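Local coordinates for protein transcription termination factor FttA (Methanosarcina mazei, PDB 2XR1) that probably terminates transcription by cleaving nascent RNA at the exit channel of RNA polymerase, as a dimeric two-zinc nuclease of the metallo-beta-lactamase superfamily, at residues W183-A188 against L201-E206; P205-L210 against Q237-I242; N532-V537 against L568-E573; E397-M402 against E573-D578. All coordinates share one frame; numbering follows the deposited sequence.

The four contacts fall into two pairs, one in the metallo-beta-lactamase domain and one in the beta-CASP domain. Contacts 1 and 2 lie in the same mixed sheet of the metallo-beta-lactamase domain, their centres about 8 Å apart; they share Pro205 and Glu206, and both reach the second subunit. In contact 2 the side chain of Ile242 is about 13 Å from a bound zinc ion and about 9 Å from that of the ligand His245. Contacts 3 and 4 belong to the beta-CASP domain, share Glu573 and have centres about 12 Å apart. Between contacts 1 and 3 the centres are about 46 Å apart and the nearest atoms about 27 Å.

Contact 1 (W183-A188 against L201-E206); sequences WVRVTA and LLSTPE
With chi1 at 44°, Trp183 sets CG between its backbone N and carbonyl carbon, and this turn brings the indole over Pro205; Ser203 has OG in the corresponding position, beside the aliphatic part of Arg185. Pro205 CD sits 3.7 Å from the centroid of the Trp183 six-membered ring, only 10° off its normal, a CH-pi contact over the face. The neighbouring Pro205 CG lies 3.5 Å from Trp183 CE2, so two ring carbons of the proline spread across the indole. Ser203 OG approaches the same indole differently, at its edge and near its plane.

Behind these side chains runs an antiparallel beta ladder. Arg185 and Ser203 form a hydrogen-bonded pair, with Arg185 N to Ser203 O and Ser203 N to Arg185 O both 3.0 Å. Thr187 and Leu201 form the next such pair, and its Leu201 N to Thr187 O bond of 2.8 Å is nearly straight at 171°. Val186 and Leu202 make the non-hydrogen-bonded pair between them. On the face that Leu202 shares with Val186, its CD1 reaches Val184 CG1 at 3.5 Å.

The arrangement is a beta hairpin of strands 185-190 and 199-203. Strand 636-638 flanks it beside 185-190 and strand 208-211 beside 199-203, while Val184 and Leu202 pack on strand 337-343 of the other sheet. Trp183 and Arg185 also face the second subunit, where Tyr226 meets the indole at about a right angle and Glu231 forms a salt bridge with Arg185.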
loop_
_atom_site.group_PDB
_atom_site.type_symbol
_atom_site.label_atom_id
_atom_site.label_comp_id
_atom_site.label_asym_id
_atom_site.label_seq_id
_atom_site.Cartn_x
_atom_site.Cartn_y
_atom_site.Cartn_z
ATOM N N TRP B 183 2.402 -13.827 4.351
ATOM C CA TRP B 183 1.417 -12.840 4.706
ATOM C C TRP B 183 0.455 -12.671 3.536
ATOM O O TRP B 183 0.728 -13.117 2.408
ATOM C CB TRP B 183 2.038 -11.505 5.098
ATOM C CG TRP B 183 3.133 -11.003 4.251
ATOM C CD1 TRP B 183 4.444 -11.031 4.541
ATOM C CD2 TRP B 183 3.015 -10.319 3.001
ATOM N NE1 TRP B 183 5.162 -10.439 3.555
ATOM C CE2 TRP B 183 4.296 -10.005 2.583
ATOM C CE3 TRP B 183 1.948 -9.949 2.200
ATOM C CZ2 TRP B 183 4.543 -9.356 1.394
ATOM C CZ3 TRP B 183 2.197 -9.338 1.011
ATOM C CH2 TRP B 183 3.486 -9.020 0.632
ATOM N N VAL B 184 -0.686 -12.073 3.830
ATOM C CA VAL B 184 -1.653 -11.736 2.829
ATOM C C VAL B 184 -2.191 -10.343 3.171
ATOM O O VAL B 184 -2.356 -10.005 4.336
ATOM C CB VAL B 184 -2.817 -12.781 2.839
ATOM C CG1 VAL B 184 -3.715 -12.606 1.644
ATOM C CG2 VAL B 184 -2.226 -14.187 2.862
ATOM N N ARG B 185 -2.438 -9.530 2.154
ATOM C CA ARG B 185 -3.050 -8.239 2.352
ATOM C C ARG B 185 -3.855 -7.770 1.169
ATOM O O ARG B 185 -3.675 -8.224 0.088
ATOM C CB ARG B 185 -2.015 -7.239 2.735
ATOM C CG ARG B 185 -0.839 -7.222 1.854
ATOM C CD ARG B 185 0.234 -6.355 2.462
ATOM N NE ARG B 185 1.162 -6.006 1.414
ATOM C CZ ARG B 185 1.804 -4.864 1.292
ATOM N NH1 ARG B 185 1.656 -3.876 2.165
ATOM N NH2 ARG B 185 2.607 -4.722 0.265
ATOM N N VAL B 186 -4.776 -6.863 1.410
ATOM C CA VAL B 186 -5.611 -6.270 0.371
ATOM C C VAL B 186 -5.440 -4.756 0.359
ATOM O O VAL B 186 -5.630 -4.127 1.408
ATOM C CB VAL B 186 -7.054 -6.480 0.707
ATOM C CG1 VAL B 186 -7.912 -5.777 -0.319
ATOM C CG2 VAL B 186 -7.365 -7.963 0.842
ATOM N N THR B 187 -5.061 -4.183 -0.795
ATOM C CA THR B 187 -4.989 -2.732 -0.987
ATOM C C THR B 187 -6.170 -2.341 -1.841
ATOM O O THR B 187 -6.504 -3.060 -2.766
ATOM C CB THR B 187 -3.696 -2.271 -1.707
ATOM O OG1 THR B 187 -2.537 -2.714 -1.003
ATOM C CG2 THR B 187 -3.625 -0.733 -1.799
ATOM N N ALA B 188 -6.818 -1.222 -1.515
ATOM C CA ALA B 188 -7.981 -0.740 -2.279
ATOM C C ALA B 188 -7.534 0.357 -3.241
ATOM O O ALA B 188 -6.834 1.299 -2.837
ATOM C CB ALA B 188 -9.081 -0.212 -1.341
ATOM N N LEU B 201 -6.366 -4.913 -4.810
ATOM C CA LEU B 201 -5.151 -5.715 -5.002
ATOM C C LEU B 201 -5.063 -6.695 -3.869
ATOM O O LEU B 201 -5.089 -6.271 -2.758
ATOM C CB LEU B 201 -3.926 -4.840 -5.031
ATOM C CG LEU B 201 -2.673 -5.580 -5.465
ATOM C CD1 LEU B 201 -2.733 -5.815 -6.945
ATOM C CD2 LEU B 201 -1.353 -4.790 -4.971
ATOM N N LEU B 202 -5.016 -7.992 -4.161
ATOM C CA LEU B 202 -4.759 -9.030 -3.167
ATOM C C LEU B 202 -3.325 -9.425 -3.381
ATOM O O LEU B 202 -2.935 -9.676 -4.493
ATOM C CB LEU B 202 -5.674 -10.223 -3.399
ATOM C CG LEU B 202 -5.412 -11.552 -2.706
ATOM C CD1 LEU B 202 -5.508 -11.477 -1.182
ATOM C CD2 LEU B 202 -6.431 -12.549 -3.307
ATOM N N SER B 203 -2.521 -9.461 -2.329
ATOM C CA SER B 203 -1.120 -9.686 -2.529
ATOM C C SER B 203 -0.544 -10.573 -1.450
ATOM O O SER B 203 -1.061 -10.636 -0.313
ATOM C CB SER B 203 -0.341 -8.367 -2.666
ATOM O OG SER B 203 -0.078 -7.787 -1.402
ATOM N N THR B 204 0.506 -11.299 -1.857
ATOM C CA THR B 204 1.255 -12.157 -0.969
ATOM C C THR B 204 2.690 -11.848 -1.297
ATOM O O THR B 204 2.952 -11.000 -2.114
ATOM C CB THR B 204 0.932 -13.658 -1.199
ATOM O OG1 THR B 204 1.653 -14.171 -2.345
ATOM C CG2 THR B 204 -0.537 -13.828 -1.369
ATOM N N PRO B 205 3.623 -12.517 -0.637
ATOM C CA PRO B 205 5.008 -12.256 -1.001
ATOM C C PRO B 205 5.365 -12.689 -2.416
ATOM O O PRO B 205 6.331 -12.161 -2.995
ATOM C CB PRO B 205 5.814 -13.054 0.040
ATOM C CG PRO B 205 4.907 -13.208 1.209
ATOM C CD PRO B 205 3.483 -13.155 0.684
ATOM N N GLU B 206 4.609 -13.641 -2.969
ATOM C CA GLU B 206 4.907 -14.185 -4.308
ATOM C C GLU B 206 3.969 -13.601 -5.360
ATOM O O GLU B 206 4.212 -13.733 -6.539
ATOM C CB GLU B 206 4.712 -15.704 -4.350
ATOM C CG GLU B 206 5.267 -16.505 -3.158
ATOM C CD GLU B 206 6.774 -16.759 -3.215
ATOM O OE1 GLU B 206 7.408 -16.505 -4.277
ATOM O OE2 GLU B 206 7.329 -17.242 -2.184
#

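Contact 2 (P205-L210 against Q237-I242); sequences PESRIL and QIDAVI
Hydrogen bonds between Arg208-Leu210 and Gln237-Ile242 dominate this contact between parallel strands. Leu210 is bonded through both of its backbone polar atoms, which straddle Val241: its N donates to Ala240 O at 3.0 Å, and its O accepts from Ile242 N at 2.7 Å. One step earlier, Asp239 N reaches Arg208 O at 2.9 Å, though with a bent N-H angle of 137°. The side chain of Arg208 adds a fourth bond, NE to Gln237 O at 2.8 Å, with the oxygen in the guanidinium plane. Bends at chi2 and chi3 (145° and -61°) fold the arginine back to this carbonyl, and its CD comes close to Gln237 OE1.

Charge contributes more loosely. Arg208 NH2 and Asp239 OD1 form a long salt bridge at 3.9 Å, with the oxygen well out of the guanidinium plane. Asp239 has a second charged partner in Arg175, which binds OD2.

Apolar contacts lie on both faces of the sheet. On one, Ile209 CG2 meets Ile242 CD1 at 3.4 Å; on the other, Leu210 and Val241 lie side by side, pointing the same way, with CB and CG2 4.0 Å apart.

The chemistry implies that backbone bonds fix the register of strand 240-242, which leads toward zinc ligand His245, whereas within this contact the Arg208 side chain is probably held mainly by the neutral carbonyl of Gln237; its charge probably adds only a diffuse attraction to Asp239.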
loop_
_atom_site.group_PDB
_atom_site.type_symbol
_atom_site.label_atom_id
_atom_site.label_comp_id
_atom_site.label_asym_id
_atom_site.label_seq_id
_atom_site.Cartn_x
_atom_site.Cartn_y
_atom_site.Cartn_z
ATOM N N PRO B 205 3.623 -12.517 -0.637
ATOM C CA PRO B 205 5.008 -12.256 -1.001
ATOM C C PRO B 205 5.365 -12.689 -2.416
ATOM O O PRO B 205 6.331 -12.161 -2.995
ATOM C CB PRO B 205 5.814 -13.054 0.040
ATOM C CG PRO B 205 4.907 -13.208 1.209
ATOM C CD PRO B 205 3.483 -13.155 0.684
ATOM N N GLU B 206 4.609 -13.641 -2.969
ATOM C CA GLU B 206 4.907 -14.185 -4.308
ATOM C C GLU B 206 3.969 -13.601 -5.360
ATOM O O GLU B 206 4.212 -13.733 -6.539
ATOM C CB GLU B 206 4.712 -15.704 -4.350
ATOM C CG GLU B 206 5.267 -16.505 -3.158
ATOM C CD GLU B 206 6.774 -16.759 -3.215
ATOM O OE1 GLU B 206 7.408 -16.505 -4.277
ATOM O OE2 GLU B 206 7.329 -17.242 -2.184
ATOM N N SER B 207 2.874 -12.984 -4.960
ATOM C CA SER B 207 1.835 -12.784 -5.914
ATOM C C SER B 207 1.007 -11.550 -5.678
ATOM O O SER B 207 0.806 -11.115 -4.547
ATOM C CB SER B 207 0.946 -14.025 -5.922
ATOM O OG SER B 207 1.781 -15.130 -6.188
ATOM N N ARG B 208 0.535 -11.010 -6.791
ATOM C CA ARG B 208 -0.274 -9.819 -6.811
ATOM C C ARG B 208 -1.395 -10.062 -7.780
ATOM O O ARG B 208 -1.155 -10.440 -8.920
ATOM C CB ARG B 208 0.596 -8.636 -7.211
ATOM C CG ARG B 208 1.535 -8.203 -6.072
ATOM C CD ARG B 208 2.832 -7.719 -6.564
ATOM N NE ARG B 208 3.540 -8.764 -7.313
ATOM C CZ ARG B 208 4.405 -9.658 -6.801
ATOM N NH1 ARG B 208 4.709 -9.666 -5.503
ATOM N NH2 ARG B 208 4.968 -10.573 -7.607
ATOM N N ILE B 209 -2.612 -9.954 -7.271
ATOM C CA ILE B 209 -3.811 -10.263 -8.000
ATOM C C ILE B 209 -4.630 -9.017 -7.927
ATOM O O ILE B 209 -4.767 -8.441 -6.872
ATOM C CB ILE B 209 -4.619 -11.479 -7.364
ATOM C CG1 ILE B 209 -3.721 -12.721 -7.261
ATOM C CG2 ILE B 209 -5.759 -11.885 -8.207
ATOM C CD1 ILE B 209 -2.990 -13.094 -8.565
ATOM N N LEU B 210 -5.178 -8.633 -9.065
ATOM C CA LEU B 210 -6.050 -7.486 -9.164
ATOM C C LEU B 210 -7.472 -7.974 -9.327
ATOM O O LEU B 210 -7.751 -8.688 -10.278
ATOM C CB LEU B 210 -5.618 -6.631 -10.355
ATOM C CG LEU B 210 -5.722 -5.125 -10.289
ATOM C CD1 LEU B 210 -5.000 -4.501 -9.115
ATOM C CD2 LEU B 210 -5.151 -4.659 -11.593
ATOM N N GLN B 237 4.316 -6.696 -12.672
ATOM C CA GLN B 237 4.287 -7.356 -11.355
ATOM C C GLN B 237 2.914 -7.988 -11.045
ATOM O O GLN B 237 2.757 -8.587 -9.978
ATOM C CB GLN B 237 4.652 -6.353 -10.232
ATOM C CG GLN B 237 3.463 -5.566 -9.625
ATOM C CD GLN B 237 3.880 -4.560 -8.539
ATOM O OE1 GLN B 237 3.769 -4.859 -7.357
ATOM N NE2 GLN B 237 4.350 -3.352 -8.950
ATOM N N ILE B 238 1.921 -7.812 -11.926
ATOM C CA ILE B 238 0.606 -8.347 -11.661
ATOM C C ILE B 238 0.408 -9.735 -12.286
ATOM O O ILE B 238 0.349 -9.874 -13.491
ATOM C CB ILE B 238 -0.537 -7.428 -12.151
ATOM C CG1 ILE B 238 -0.344 -5.989 -11.673
ATOM C CG2 ILE B 238 -1.820 -7.954 -11.639
ATOM C CD1 ILE B 238 -0.553 -5.791 -10.208
ATOM N N ASP B 239 0.220 -10.745 -11.443
ATOM C CA ASP B 239 0.007 -12.098 -11.894
ATOM C C ASP B 239 -1.312 -12.307 -12.650
ATOM O O ASP B 239 -1.359 -13.074 -13.634
ATOM C CB ASP B 239 0.111 -13.048 -10.713
ATOM C CG ASP B 239 1.540 -13.107 -10.133
ATOM O OD1 ASP B 239 2.136 -12.016 -9.815
ATOM O OD2 ASP B 239 2.095 -14.252 -10.019
ATOM N N ALA B 240 -2.380 -11.639 -12.206
ATOM C CA ALA B 240 -3.695 -11.818 -12.843
ATOM C C ALA B 240 -4.673 -10.708 -12.553
ATOM O O ALA B 240 -4.532 -9.968 -11.619
ATOM C CB ALA B 240 -4.287 -13.126 -12.441
ATOM N N VAL B 241 -5.668 -10.594 -13.402
ATOM C CA VAL B 241 -6.781 -9.708 -13.181
ATOM C C VAL B 241 -8.000 -10.611 -13.122
ATOM O O VAL B 241 -8.164 -11.474 -13.974
ATOM C CB VAL B 241 -6.885 -8.626 -14.309
ATOM C CG1 VAL B 241 -8.139 -7.829 -14.182
ATOM C CG2 VAL B 241 -5.639 -7.664 -14.250
ATOM N N ILE B 242 -8.823 -10.450 -12.085
ATOM C CA ILE B 242 -10.089 -11.139 -12.032
ATOM C C ILE B 242 -11.225 -10.154 -12.283
ATOM O O ILE B 242 -11.273 -9.103 -11.690
ATOM C CB ILE B 242 -10.252 -11.881 -10.717
ATOM C CG1 ILE B 242 -9.429 -13.176 -10.759
ATOM C CG2 ILE B 242 -11.693 -12.290 -10.487
ATOM C CD1 ILE B 242 -7.983 -13.031 -10.480
#

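Contact 3 (N532-V537 against L568-E573)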
loop_
_atom_site.group_PDB
_atom_site.type_symbol
_atom_site.label_atom_id
_atom_site.label_comp_id
_atom_site.label_asym_id
_atom_site.label_seq_id
_atom_site.Cartn_x
_atom_site.Cartn_y
_atom_site.Cartn_z
ATOM N N ASN B 532 -47.174 10.810 -19.421
ATOM C CA ASN B 532 -46.081 9.840 -19.417
ATOM C C ASN B 532 -45.533 9.532 -18.036
ATOM O O ASN B 532 -45.880 10.201 -17.057
ATOM C CB ASN B 532 -44.930 10.360 -20.267
ATOM C CG ASN B 532 -45.295 10.483 -21.720
ATOM O OD1 ASN B 532 -46.077 9.688 -22.244
ATOM N ND2 ASN B 532 -44.725 11.480 -22.386
ATOM N N THR B 533 -44.661 8.524 -17.960
ATOM C CA THR B 533 -44.050 8.111 -16.711
ATOM C C THR B 533 -42.598 7.678 -16.863
ATOM O O THR B 533 -42.213 7.078 -17.867
ATOM C CB THR B 533 -44.811 6.948 -16.108
ATOM O OG1 THR B 533 -46.188 7.311 -15.968
ATOM C CG2 THR B 533 -44.245 6.595 -14.728
ATOM N N LEU B 534 -41.795 7.975 -15.841
ATOM C CA LEU B 534 -40.401 7.604 -15.846
ATOM C C LEU B 534 -40.166 6.630 -14.702
ATOM O O LEU B 534 -40.295 7.023 -13.545
ATOM C CB LEU B 534 -39.531 8.855 -15.670
ATOM C CG LEU B 534 -38.013 8.629 -15.644
ATOM C CD1 LEU B 534 -37.557 8.258 -17.031
ATOM C CD2 LEU B 534 -37.301 9.877 -15.111
ATOM N N VAL B 535 -39.795 5.384 -15.013
ATOM C CA VAL B 535 -39.794 4.321 -14.007
ATOM C C VAL B 535 -38.389 3.970 -13.577
ATOM O O VAL B 535 -37.624 3.434 -14.355
ATOM C CB VAL B 535 -40.485 3.059 -14.566
ATOM C CG1 VAL B 535 -40.707 2.011 -13.471
ATOM C CG2 VAL B 535 -41.831 3.445 -15.215
ATOM N N PHE B 536 -38.039 4.270 -12.343
ATOM C CA PHE B 536 -36.758 3.825 -11.799
ATOM C C PHE B 536 -36.868 2.451 -11.142
ATOM O O PHE B 536 -37.591 2.296 -10.176
ATOM C CB PHE B 536 -36.236 4.819 -10.768
ATOM C CG PHE B 536 -35.776 6.110 -11.357
ATOM C CD1 PHE B 536 -34.664 6.155 -12.168
ATOM C CD2 PHE B 536 -36.442 7.298 -11.083
ATOM C CE1 PHE B 536 -34.236 7.345 -12.715
ATOM C CE2 PHE B 536 -35.998 8.494 -11.619
ATOM C CZ PHE B 536 -34.897 8.510 -12.430
ATOM N N VAL B 537 -36.112 1.480 -11.642
ATOM C CA VAL B 537 -36.249 0.089 -11.229
ATOM C C VAL B 537 -35.095 -0.377 -10.367
ATOM O O VAL B 537 -35.083 -1.514 -9.919
ATOM C CB VAL B 537 -36.332 -0.843 -12.414
ATOM C CG1 VAL B 537 -37.546 -0.497 -13.289
ATOM C CG2 VAL B 537 -35.076 -0.783 -13.177
ATOM N N LEU B 568 -34.242 21.728 -20.137
ATOM C CA LEU B 568 -35.679 21.511 -20.428
ATOM C C LEU B 568 -36.449 20.856 -19.265
ATOM O O LEU B 568 -35.993 19.873 -18.667
ATOM C CB LEU B 568 -35.882 20.730 -21.758
ATOM C CG LEU B 568 -35.796 21.537 -23.087
ATOM C CD1 LEU B 568 -35.855 20.613 -24.326
ATOM C CD2 LEU B 568 -36.867 22.640 -23.194
ATOM N N LYS B 569 -37.628 21.428 -18.986
ATOM C CA LYS B 569 -38.425 21.103 -17.799
ATOM C C LYS B 569 -39.327 19.879 -17.935
ATOM O O LYS B 569 -40.100 19.751 -18.896
ATOM C CB LYS B 569 -39.292 22.289 -17.378
ATOM C CG LYS B 569 -38.721 23.110 -16.229
ATOM C CD LYS B 569 -39.755 24.075 -15.666
ATOM C CE LYS B 569 -40.459 24.905 -16.770
ATOM N NZ LYS B 569 -39.513 25.471 -17.768
ATOM N N MET B 570 -39.263 19.044 -16.900
ATOM C CA MET B 570 -39.901 17.749 -16.862
ATOM C C MET B 570 -41.212 17.772 -16.072
ATOM O O MET B 570 -41.223 18.012 -14.883
ATOM C CB MET B 570 -38.917 16.793 -16.210
ATOM C CG MET B 570 -39.341 15.353 -16.054
ATOM S SD MET B 570 -38.377 14.757 -14.668
ATOM C CE MET B 570 -39.102 13.140 -14.460
ATOM N N ASN B 571 -42.317 17.510 -16.754
ATOM C CA ASN B 571 -43.614 17.414 -16.118
ATOM C C ASN B 571 -44.065 15.976 -15.934
ATOM O O ASN B 571 -45.160 15.743 -15.437
ATOM C CB ASN B 571 -44.649 18.136 -16.971
ATOM C CG ASN B 571 -44.262 19.574 -17.267
ATOM O OD1 ASN B 571 -43.152 20.006 -16.933
ATOM N ND2 ASN B 571 -45.169 20.321 -17.902
ATOM N N MET B 572 -43.246 15.010 -16.341
ATOM C CA MET B 572 -43.709 13.622 -16.416
ATOM C C MET B 572 -43.640 12.937 -15.058
ATOM O O MET B 572 -42.693 13.135 -14.306
ATOM C CB MET B 572 -42.910 12.826 -17.463
ATOM C CG MET B 572 -41.626 12.158 -16.978
ATOM S SD MET B 572 -40.769 11.311 -18.341
ATOM C CE MET B 572 -39.244 12.228 -18.438
ATOM N N GLU B 573 -44.649 12.125 -14.764
ATOM C CA GLU B 573 -44.707 11.302 -13.554
ATOM C C GLU B 573 -43.419 10.514 -13.338
ATOM O O GLU B 573 -42.807 10.029 -14.290
ATOM C CB GLU B 573 -45.891 10.327 -13.648
ATOM C CG GLU B 573 -46.172 9.492 -12.385
ATOM C CD GLU B 573 -47.450 8.652 -12.512
ATOM O OE1 GLU B 573 -48.565 9.241 -12.562
ATOM O OE2 GLU B 573 -47.332 7.394 -12.570
#
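A parallel beta bridge between Thr533 and Glu573 starts the edge-strand pairing of the six-stranded parallel sheet in the beta-CASP domain, where the outermost strand 573-576 joins strand 533-536. The bridge rests chiefly on Leu534 N, which donates to Glu573 O at 2.8 Å; the bond from Glu573 N to Asn532 O is weak. Backbone bonds of Leu534 and Phe536 with Gln575 continue the pairing.

Thr533 and Glu573 lie side by side and point the same way on one face of the sheet. Thr533 OG1 comes within 3.6 Å of Glu573 OE2, but their stronger polar partners lie outside: Thr407 of helix 393-409 for OG1, and Arg410, in a salt bridge, for Glu573 OE1.

Leu534 faces the residues that lead into the edge strand and meets two methionines there. Met570, extended along its whole length, crosses Leu534 at about a right angle and brings CE to 3.8 Å from Leu534 CD2. Ile549 of helix 545-550 packs against both of these side chains. Met572 instead turns CG between its own backbone N and carbonyl carbon (chi1 88°), a first torsion that, with chi2 extended, places SD 3.8 Å from Leu534 CB.

Contact 4 (E397-M402 against E573-D578)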
loop_
_atom_site.group_PDB
_atom_site.type_symbol
_atom_site.label_atom_id
_atom_site.label_comp_id
_atom_site.label_asym_id
_atom_site.label_seq_id
_atom_site.Cartn_x
_atom_site.Cartn_y
_atom_site.Cartn_z
ATOM N N GLU B 397 -43.224 -6.757 -8.610
ATOM C CA GLU B 397 -43.868 -7.063 -9.872
ATOM C C GLU B 397 -45.245 -6.421 -9.960
ATOM O O GLU B 397 -45.515 -5.694 -10.916
ATOM C CB GLU B 397 -43.971 -8.556 -10.061
ATOM C CG GLU B 397 -42.619 -9.229 -10.258
ATOM C CD GLU B 397 -42.782 -10.699 -10.483
ATOM O OE1 GLU B 397 -43.963 -11.159 -10.527
ATOM O OE2 GLU B 397 -41.745 -11.384 -10.624
ATOM N N LYS B 398 -46.078 -6.636 -8.947
ATOM C CA LYS B 398 -47.409 -6.029 -8.956
ATOM C C LYS B 398 -47.299 -4.520 -9.085
ATOM O O LYS B 398 -48.015 -3.926 -9.862
ATOM C CB LYS B 398 -48.245 -6.405 -7.726
ATOM C CG LYS B 398 -49.766 -6.511 -8.005
ATOM N N HIS B 399 -46.343 -3.928 -8.383
ATOM C CA HIS B 399 -46.101 -2.487 -8.461
ATOM C C HIS B 399 -45.721 -2.072 -9.859
ATOM O O HIS B 399 -46.302 -1.146 -10.405
ATOM C CB HIS B 399 -45.004 -2.045 -7.474
ATOM C CG HIS B 399 -44.932 -0.563 -7.265
ATOM N ND1 HIS B 399 -44.130 0.008 -6.306
ATOM C CD2 HIS B 399 -45.600 0.460 -7.849
ATOM C CE1 HIS B 399 -44.287 1.319 -6.326
ATOM N NE2 HIS B 399 -45.183 1.616 -7.248
ATOM N N LEU B 400 -44.753 -2.756 -10.466
ATOM C CA LEU B 400 -44.410 -2.408 -11.842
ATOM C C LEU B 400 -45.625 -2.516 -12.758
ATOM O O LEU B 400 -45.797 -1.697 -13.626
ATOM C CB LEU B 400 -43.294 -3.281 -12.384
ATOM C CG LEU B 400 -42.746 -2.795 -13.729
ATOM C CD1 LEU B 400 -42.343 -1.347 -13.571
ATOM C CD2 LEU B 400 -41.582 -3.622 -14.205
ATOM N N GLN B 401 -46.450 -3.536 -12.566
ATOM C CA GLN B 401 -47.538 -3.793 -13.478
ATOM C C GLN B 401 -48.534 -2.679 -13.376
ATOM O O GLN B 401 -49.029 -2.214 -14.374
ATOM C CB GLN B 401 -48.214 -5.130 -13.180
ATOM C CG GLN B 401 -47.342 -6.308 -13.551
ATOM C CD GLN B 401 -47.867 -7.652 -13.052
ATOM O OE1 GLN B 401 -48.385 -7.765 -11.935
ATOM N NE2 GLN B 401 -47.731 -8.681 -13.885
ATOM N N MET B 402 -48.798 -2.231 -12.162
ATOM C CA MET B 402 -49.753 -1.168 -11.943
ATOM C C MET B 402 -49.276 0.173 -12.485
ATOM O O MET B 402 -50.058 0.916 -13.080
ATOM C CB MET B 402 -50.110 -1.068 -10.459
ATOM C CG MET B 402 -51.016 -2.240 -10.001
ATOM S SD MET B 402 -52.682 -2.196 -10.769
ATOM C CE MET B 402 -53.396 -3.754 -10.214
ATOM N N GLU B 573 -44.649 12.125 -14.764
ATOM C CA GLU B 573 -44.707 11.302 -13.554
ATOM C C GLU B 573 -43.419 10.514 -13.338
ATOM O O GLU B 573 -42.807 10.029 -14.290
ATOM C CB GLU B 573 -45.891 10.327 -13.648
ATOM C CG GLU B 573 -46.172 9.492 -12.385
ATOM C CD GLU B 573 -47.450 8.652 -12.512
ATOM O OE1 GLU B 573 -48.565 9.241 -12.562
ATOM O OE2 GLU B 573 -47.332 7.394 -12.570
ATOM N N VAL B 574 -43.022 10.399 -12.078
ATOM C CA VAL B 574 -41.841 9.649 -11.670
ATOM C C VAL B 574 -42.261 8.594 -10.659
ATOM O O VAL B 574 -42.857 8.915 -9.648
ATOM C CB VAL B 574 -40.825 10.593 -11.018
ATOM C CG1 VAL B 574 -39.677 9.821 -10.393
ATOM C CG2 VAL B 574 -40.326 11.572 -12.034
ATOM N N GLN B 575 -41.999 7.327 -10.937
ATOM C CA GLN B 575 -42.265 6.290 -9.952
ATOM C C GLN B 575 -41.003 5.511 -9.715
ATOM O O GLN B 575 -40.182 5.372 -10.612
ATOM C CB GLN B 575 -43.410 5.382 -10.376
ATOM C CG GLN B 575 -44.805 6.067 -10.331
ATOM C CD GLN B 575 -45.659 5.712 -9.116
ATOM O OE1 GLN B 575 -45.249 4.950 -8.244
ATOM N NE2 GLN B 575 -46.868 6.240 -9.080
ATOM N N VAL B 576 -40.827 5.038 -8.491
ATOM C CA VAL B 576 -39.655 4.277 -8.119
ATOM C C VAL B 576 -40.124 2.881 -7.730
ATOM O O VAL B 576 -40.910 2.724 -6.799
ATOM C CB VAL B 576 -38.928 4.956 -6.932
ATOM C CG1 VAL B 576 -37.738 4.147 -6.515
ATOM C CG2 VAL B 576 -38.496 6.373 -7.303
ATOM N N VAL B 577 -39.680 1.868 -8.457
ATOM C CA VAL B 577 -40.044 0.485 -8.157
ATOM C C VAL B 577 -38.735 -0.245 -7.998
ATOM O O VAL B 577 -38.237 -0.895 -8.913
ATOM C CB VAL B 577 -40.889 -0.126 -9.275
ATOM C CG1 VAL B 577 -41.328 -1.528 -8.913
ATOM C CG2 VAL B 577 -42.079 0.771 -9.574
ATOM N N ASP B 578 -38.145 -0.105 -6.831
ATOM C CA ASP B 578 -36.761 -0.499 -6.643
ATOM C C ASP B 578 -36.787 -1.979 -6.327
ATOM O O ASP B 578 -36.591 -2.382 -5.182
ATOM C CB ASP B 578 -36.123 0.327 -5.510
ATOM C CG ASP B 578 -34.596 0.186 -5.431
ATOM O OD1 ASP B 578 -33.989 -0.518 -6.256
ATOM O OD2 ASP B 578 -33.981 0.827 -4.524
#
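Helix 393-409 of the beta-CASP domain packs here against the end of strand 573-576, the outermost strand of the parallel sheet, and His399 and Val577 carry most of the contact. Val577 CG2 stands over the centre of the imidazole, 3.8 Å from the ring centroid and 2° off the normal, a CH-pi contact squarely on the face. With CG anti to the backbone N (chi1 -166°), the histidine reaches out from the helix across that methyl. The other branch, Val577 CG1, turns back to the helix itself and lies 4.0 Å from both Leu400 N and His399 CB.

At the rim of the ring, His399 NE2 makes a weak hydrogen bond to Gln575 OE1 at 3.5 Å, with the amide plane perpendicular to the imidazole. Val576 O lies near CE1 but obliquely. Leu400 CB adds a looser apolar contact with Val577 CG1, and the leucine continues inward to Val535 of the neighbouring strand and to Val427 and Val430 of helix 423-436.

Chemically, this helix-to-sheet contact probably owes more to dispersion, including the CH-pi contact, than to polar bonding: the valine methyl meets the flat imidazole, while the long bond to Gln575 probably biases the ring rotation only slightly.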